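Local coordinates for cobalamin biosynthesis protein CobN (Mycobacterium tuberculosis, PDB 7C6O) that probably acts as the large, catalytic subunit of cobaltochelatase, which inserts cobalt into the corrin ring of a cobalamin precursor at the cost of ATP, at residues R724-G728 / G729-I733; A765-A769 / T770-P774; L854-E857 / A858-L862. All coordinates share one frame; numbering follows the deposited sequence.

How the contacts relate
Contact 1 is a hairpin turn, contact 2 a helix end and contact 3 a turn within a helix, three local solutions to shaping a chain by short-range bonds. They follow in that order along the chain. The centres of contacts 1 and 3 lie about 17 Å apart, and the two touch: L854 CD1 packs 3.8 Å from H731 NE2. Contact 2 stands off from both, with centres about 22 Å from contact 1 and about 36 Å from contact 3. F792 and its neighbours on helix 784-801 pack against contact 1, while L790 and I798 of that helix meet contact 2.

Contact 1 of 3, residues R724-G728 / G729-I733; sequences RQLFG and GAHAI
A type I' beta turn from F727 to A730 joins the two arms of a small hairpin, an instructive case with a single antiparallel bridge, F727 with A730. These two form a hydrogen-bonded pair: F727 N gives to A730 O at 3.0 Å, and A730 N returns a bond of 3.0 Å to F727 O. G728 and G729 occupy the corner, both with positive phi, the left-handed region that glycine enters easily. Past H731 the second arm takes one extra residue, A732, before Q725 N bonds to I733 O at 3.0 Å, and two waters lie between this bowed stretch and the first arm. Water 1 accepts from I733 N and probably donates to Q725 O; water 2 links A732 N with F727 O in the same manner.

Side chains reinforce this frame. H731, with CG anti to its carbonyl carbon (chi1 -80°), swings its ring across to the other arm, where ND1 points almost straight at Q725 O in a weak bond of 3.4 Å. L726 CD1 approaches the imidazole obliquely, 3.7 Å from H731 CE1. Since R724 was deposited in two conformers, its contact, a guanidinium face over H731 CE1, is doubtful. At the open end of the hairpin, Q725 CG rests 4.0 Å from I733 CG2, while the Q725 amide NE2 bonds to I720 O. F727 sets its ring edge-to-face with F792 of helix 784-801.

Q725 O probably takes a proton from water 1 as well as the weak H731 bond, which would be consistent with a proton on ND1, and the two waters serve the backbone donors A732 N and I733 N while also bonding to F727 O and Q725 O.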
# COMPACT_ATOMS: atom_id res chain seq x y z
N ARG A 724 3.71 -11.12 -21.42
CA ARG A 724 2.35 -11.44 -21.83
C ARG A 724 1.39 -10.47 -21.16
O ARG A 724 1.51 -10.19 -19.96
CB ARG A 724 2.01 -12.90 -21.49
CG ARG A 724 1.03 -13.11 -20.34
CD ARG A 724 1.73 -13.23 -19.00
NE ARG A 724 0.78 -13.22 -17.89
CZ ARG A 724 0.57 -12.18 -17.08
NH1 ARG A 724 1.28 -11.07 -17.24
NH2 ARG A 724 -0.32 -12.26 -16.11
N GLN A 725 0.46 -9.92 -21.93
CA GLN A 725 -0.38 -8.84 -21.44
C GLN A 725 -1.63 -9.38 -20.76
O GLN A 725 -2.38 -10.17 -21.35
CB GLN A 725 -0.77 -7.91 -22.59
CG GLN A 725 0.41 -7.29 -23.33
CD GLN A 725 1.27 -6.42 -22.43
OE1 GLN A 725 0.82 -5.93 -21.38
NE2 GLN A 725 2.52 -6.22 -22.83
N LEU A 726 -1.85 -8.95 -19.52
CA LEU A 726 -3.15 -9.05 -18.87
C LEU A 726 -3.86 -7.73 -19.12
O LEU A 726 -3.51 -6.70 -18.53
CB LEU A 726 -3.01 -9.34 -17.38
CG LEU A 726 -4.31 -9.48 -16.59
CD1 LEU A 726 -5.11 -10.68 -17.08
CD2 LEU A 726 -4.02 -9.60 -15.10
N PHE A 727 -4.84 -7.74 -20.02
CA PHE A 727 -5.52 -6.52 -20.44
C PHE A 727 -7.00 -6.80 -20.55
O PHE A 727 -7.41 -7.78 -21.19
CB PHE A 727 -4.95 -6.02 -21.77
CG PHE A 727 -5.39 -4.62 -22.12
CD1 PHE A 727 -4.71 -3.53 -21.61
CD2 PHE A 727 -6.47 -4.41 -22.96
CE1 PHE A 727 -5.11 -2.24 -21.93
CE2 PHE A 727 -6.87 -3.13 -23.28
CZ PHE A 727 -6.19 -2.04 -22.77
N GLY A 728 -7.82 -5.94 -19.94
CA GLY A 728 -9.24 -6.21 -19.86
C GLY A 728 -9.57 -7.52 -19.20
O GLY A 728 -10.59 -8.14 -19.52
N GLY A 729 -8.72 -7.97 -18.27
CA GLY A 729 -8.92 -9.25 -17.62
C GLY A 729 -8.66 -10.47 -18.47
O GLY A 729 -8.99 -11.58 -18.05
N ALA A 730 -8.06 -10.30 -19.65
CA ALA A 730 -7.83 -11.40 -20.58
C ALA A 730 -6.36 -11.47 -20.98
O ALA A 730 -5.62 -10.49 -20.86
CB ALA A 730 -8.71 -11.27 -21.83
N HIS A 731 -5.96 -12.64 -21.46
CA HIS A 731 -4.61 -12.89 -21.95
C HIS A 731 -4.59 -12.96 -23.48
O HIS A 731 -4.18 -13.98 -24.05
CB HIS A 731 -4.05 -14.19 -21.37
CG HIS A 731 -3.52 -14.06 -19.97
ND1 HIS A 731 -2.86 -12.94 -19.52
CD2 HIS A 731 -3.55 -14.93 -18.93
CE1 HIS A 731 -2.51 -13.11 -18.26
NE2 HIS A 731 -2.91 -14.31 -17.88
N ALA A 732 -5.02 -11.89 -24.14
CA ALA A 732 -5.19 -11.93 -25.59
C ALA A 732 -3.93 -11.53 -26.36
O ALA A 732 -3.71 -12.04 -27.47
CB ALA A 732 -6.35 -11.02 -26.01
N ILE A 733 -3.12 -10.63 -25.83
CA ILE A 733 -1.92 -10.15 -26.51
C ILE A 733 -0.71 -10.85 -25.89
O ILE A 733 -0.50 -10.74 -24.67
CB ILE A 733 -1.77 -8.63 -26.40
CG1 ILE A 733 -3.00 -7.93 -26.99
CG2 ILE A 733 -0.51 -8.16 -27.11
CD1 ILE A 733 -3.91 -7.32 -25.95
O HOH W 1 -3.96 -9.33 -23.26
O HOH W 2 -6.55 -9.08 -23.33

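Contact 2 of 3, residues A765-A769 / T770-P774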
# COMPACT_ATOMS: atom_id res chain seq x y z
N ALA A 765 11.24 -0.24 -33.53
CA ALA A 765 11.90 0.95 -34.06
C ALA A 765 11.25 1.40 -35.36
O ALA A 765 11.16 2.61 -35.63
CB ALA A 765 13.39 0.68 -34.26
N ALA A 766 10.80 0.45 -36.18
CA ALA A 766 10.10 0.81 -37.41
C ALA A 766 8.73 1.40 -37.11
O ALA A 766 8.32 2.39 -37.74
CB ALA A 766 9.98 -0.41 -38.32
N LEU A 767 8.01 0.82 -36.15
CA LEU A 767 6.72 1.37 -35.75
C LEU A 767 6.88 2.77 -35.19
O LEU A 767 6.06 3.67 -35.47
CB LEU A 767 6.04 0.45 -34.74
CG LEU A 767 4.65 0.88 -34.25
CD1 LEU A 767 3.68 0.92 -35.42
CD2 LEU A 767 4.15 -0.04 -33.15
N GLN A 768 7.92 2.99 -34.38
CA GLN A 768 8.20 4.32 -33.86
C GLN A 768 8.46 5.31 -34.99
O GLN A 768 8.03 6.47 -34.93
CB GLN A 768 9.39 4.27 -32.91
CG GLN A 768 9.75 5.61 -32.29
CD GLN A 768 10.98 5.52 -31.41
OE1 GLN A 768 12.02 5.00 -31.82
NE2 GLN A 768 10.86 6.02 -30.18
N ALA A 769 9.14 4.86 -36.05
CA ALA A 769 9.47 5.74 -37.17
C ALA A 769 8.23 6.21 -37.93
O ALA A 769 8.30 7.24 -38.61
CB ALA A 769 10.44 5.04 -38.12
N THR A 770 7.12 5.48 -37.84
CA THR A 770 5.87 5.89 -38.46
C THR A 770 5.04 6.80 -37.57
O THR A 770 3.90 7.12 -37.92
CB THR A 770 5.04 4.67 -38.85
OG1 THR A 770 4.47 4.09 -37.67
CG2 THR A 770 5.90 3.63 -39.56
N GLY A 771 5.58 7.21 -36.42
CA GLY A 771 4.77 7.92 -35.45
C GLY A 771 3.80 7.02 -34.72
O GLY A 771 2.71 7.46 -34.34
N TRP A 772 4.17 5.75 -34.52
CA TRP A 772 3.33 4.77 -33.83
C TRP A 772 1.97 4.64 -34.50
O TRP A 772 0.92 4.59 -33.84
CB TRP A 772 3.18 5.13 -32.35
CG TRP A 772 4.50 5.28 -31.65
CD1 TRP A 772 5.14 6.44 -31.34
CD2 TRP A 772 5.34 4.22 -31.17
NE1 TRP A 772 6.33 6.18 -30.70
CE2 TRP A 772 6.48 4.82 -30.59
CE3 TRP A 772 5.25 2.82 -31.18
CZ2 TRP A 772 7.51 4.08 -30.02
CZ3 TRP A 772 6.28 2.09 -30.62
CH2 TRP A 772 7.39 2.71 -30.04
N ASP A 773 1.98 4.56 -35.83
CA ASP A 773 0.75 4.40 -36.60
C ASP A 773 0.21 2.99 -36.43
O ASP A 773 0.91 2.03 -36.81
CB ASP A 773 1.03 4.71 -38.07
CG ASP A 773 -0.25 4.92 -38.88
OD1 ASP A 773 -1.30 4.35 -38.52
OD2 ASP A 773 -0.19 5.67 -39.88
N PRO A 774 -1.00 2.80 -35.90
CA PRO A 774 -1.51 1.44 -35.71
C PRO A 774 -1.67 0.67 -37.01
O PRO A 774 -1.47 -0.56 -37.02
CB PRO A 774 -2.87 1.66 -35.04
CG PRO A 774 -2.80 3.04 -34.46
CD PRO A 774 -1.93 3.82 -35.39
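Backbone and hydroxyl bonds converge on L767 O, which accepts from T770 OG1 at 2.7 Å. T770 N and W772 N also give to it, the latter at 3.0 Å. The hydroxyl reaches it because OG1 sits between the backbone N and the carbonyl carbon (chi1 74°). T770 OG1 in turn accepts from D773 N at 3.1 Å, an ST motif that carries the chain round the corner.

Together with the bond from G771 N to Q768 O at 3.0 Å, the bond from W772 N to L767 O makes a Schellman motif, a classic way to end a helix, here helix 750-769. G771, at a phi of 74°, is its C-prime residue.

The W772 indole packs back against the last helical turn. Q768 CB stands over one face of the six-membered ring, 3.9 Å from its centroid in a CH-pi contact, while L767 CD2 meets the ring edge 3.6 Å from W772 CE3.

Polar ends reach other elements. Q768 NE2 bonds to E713 OE1 and G710 O, W772 NE1 bonds weakly to the same E713 oxygen, and D773 OD1 pairs with S775 OG just before helix 776-780.

Contact 3 of 3, residues L854-E857 / A858-L862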
# COMPACT_ATOMS: atom_id res chain seq x y z
N LEU A 854 -5.06 -16.19 -10.82
CA LEU A 854 -3.74 -16.07 -11.45
C LEU A 854 -2.63 -16.08 -10.41
O LEU A 854 -1.58 -16.69 -10.63
CB LEU A 854 -3.67 -14.80 -12.30
CG LEU A 854 -4.43 -14.80 -13.62
CD1 LEU A 854 -4.20 -13.49 -14.37
CD2 LEU A 854 -4.03 -16.00 -14.47
N ALA A 855 -2.85 -15.41 -9.28
CA ALA A 855 -1.85 -15.42 -8.21
C ALA A 855 -1.72 -16.81 -7.60
O ALA A 855 -0.62 -17.20 -7.21
CB ALA A 855 -2.21 -14.39 -7.14
N TRP A 856 -2.83 -17.55 -7.50
CA TRP A 856 -2.75 -18.93 -7.03
C TRP A 856 -1.84 -19.76 -7.91
O TRP A 856 -1.03 -20.55 -7.41
CB TRP A 856 -4.15 -19.54 -6.97
CG TRP A 856 -4.15 -21.01 -6.70
CD1 TRP A 856 -4.58 -22.00 -7.54
CD2 TRP A 856 -3.69 -21.67 -5.51
NE1 TRP A 856 -4.41 -23.23 -6.94
CE2 TRP A 856 -3.87 -23.05 -5.70
CE3 TRP A 856 -3.14 -21.22 -4.30
CZ2 TRP A 856 -3.53 -23.99 -4.73
CZ3 TRP A 856 -2.80 -22.15 -3.34
CH2 TRP A 856 -2.99 -23.52 -3.56
N GLU A 857 -1.96 -19.61 -9.23
CA GLU A 857 -1.07 -20.33 -10.15
C GLU A 857 0.39 -19.98 -9.87
O GLU A 857 1.25 -20.86 -9.84
CB GLU A 857 -1.42 -20.00 -11.60
CG GLU A 857 -2.83 -20.36 -12.02
CD GLU A 857 -3.04 -20.20 -13.51
OE1 GLU A 857 -2.05 -20.29 -14.26
OE2 GLU A 857 -4.20 -19.98 -13.93
N ALA A 858 0.67 -18.69 -9.67
CA ALA A 858 2.05 -18.27 -9.43
C ALA A 858 2.56 -18.79 -8.09
O ALA A 858 3.71 -19.25 -8.00
CB ALA A 858 2.14 -16.74 -9.48
N GLY A 859 1.73 -18.72 -7.05
CA GLY A 859 2.17 -19.20 -5.74
C GLY A 859 2.48 -20.68 -5.74
O GLY A 859 3.44 -21.12 -5.10
N VAL A 860 1.67 -21.48 -6.44
CA VAL A 860 1.96 -22.90 -6.58
C VAL A 860 3.29 -23.11 -7.28
O VAL A 860 4.11 -23.94 -6.87
CB VAL A 860 0.81 -23.61 -7.32
CG1 VAL A 860 1.21 -25.04 -7.68
CG2 VAL A 860 -0.46 -23.62 -6.47
N ALA A 861 3.54 -22.35 -8.35
CA ALA A 861 4.81 -22.45 -9.05
C ALA A 861 5.97 -22.00 -8.17
O ALA A 861 7.04 -22.62 -8.19
CB ALA A 861 4.77 -21.62 -10.34
N LEU A 862 5.78 -20.94 -7.38
CA LEU A 862 6.81 -20.52 -6.44
C LEU A 862 7.09 -21.61 -5.41
O LEU A 862 8.25 -21.93 -5.14
CB LEU A 862 6.39 -19.22 -5.75
CG LEU A 862 6.50 -17.93 -6.57
CD1 LEU A 862 5.66 -16.82 -5.95
CD2 LEU A 862 7.96 -17.49 -6.68
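A858 N donates to L854 O at 3.2 Å, one of a run of i to i+4 bonds that makes this part of helix 853-874 a plain example of alpha-helical geometry. The A858 methyl lies beside the backbone of the preceding turn. G859 follows with a tighter bond, its N 2.8 Å from A855 O.

V860 adds a side-chain contact to its backbone bond, in which V860 N reaches W856 O at 3.0 Å. CG2 of V860, anti to the carbonyl carbon, is the branch that meets the indole of W856. It sits over one face of the six-membered ring, 3.6 Å from the centroid and 16° off the ring normal, nearest to CE2 and CZ2, a CH-pi contact. W856 contributes by holding CG anti to its backbone N (chi1 171°), which carries the ring over the residue one turn on.

A861 N continues the pattern to E857 O at 3.1 Å, and L862 N bonds to A858 O at 2.7 Å.

S852 OG accepts from A855 N where the helix begins. Helix 896-905 packs against it, with D896 against A855 and A858, A899 against W856 and E900 against L862. The indole of W856 also touches R908 and P909 of strand 907-911, while A858, A861 and L862 rest on I1106, just ahead of strand 1107-1110.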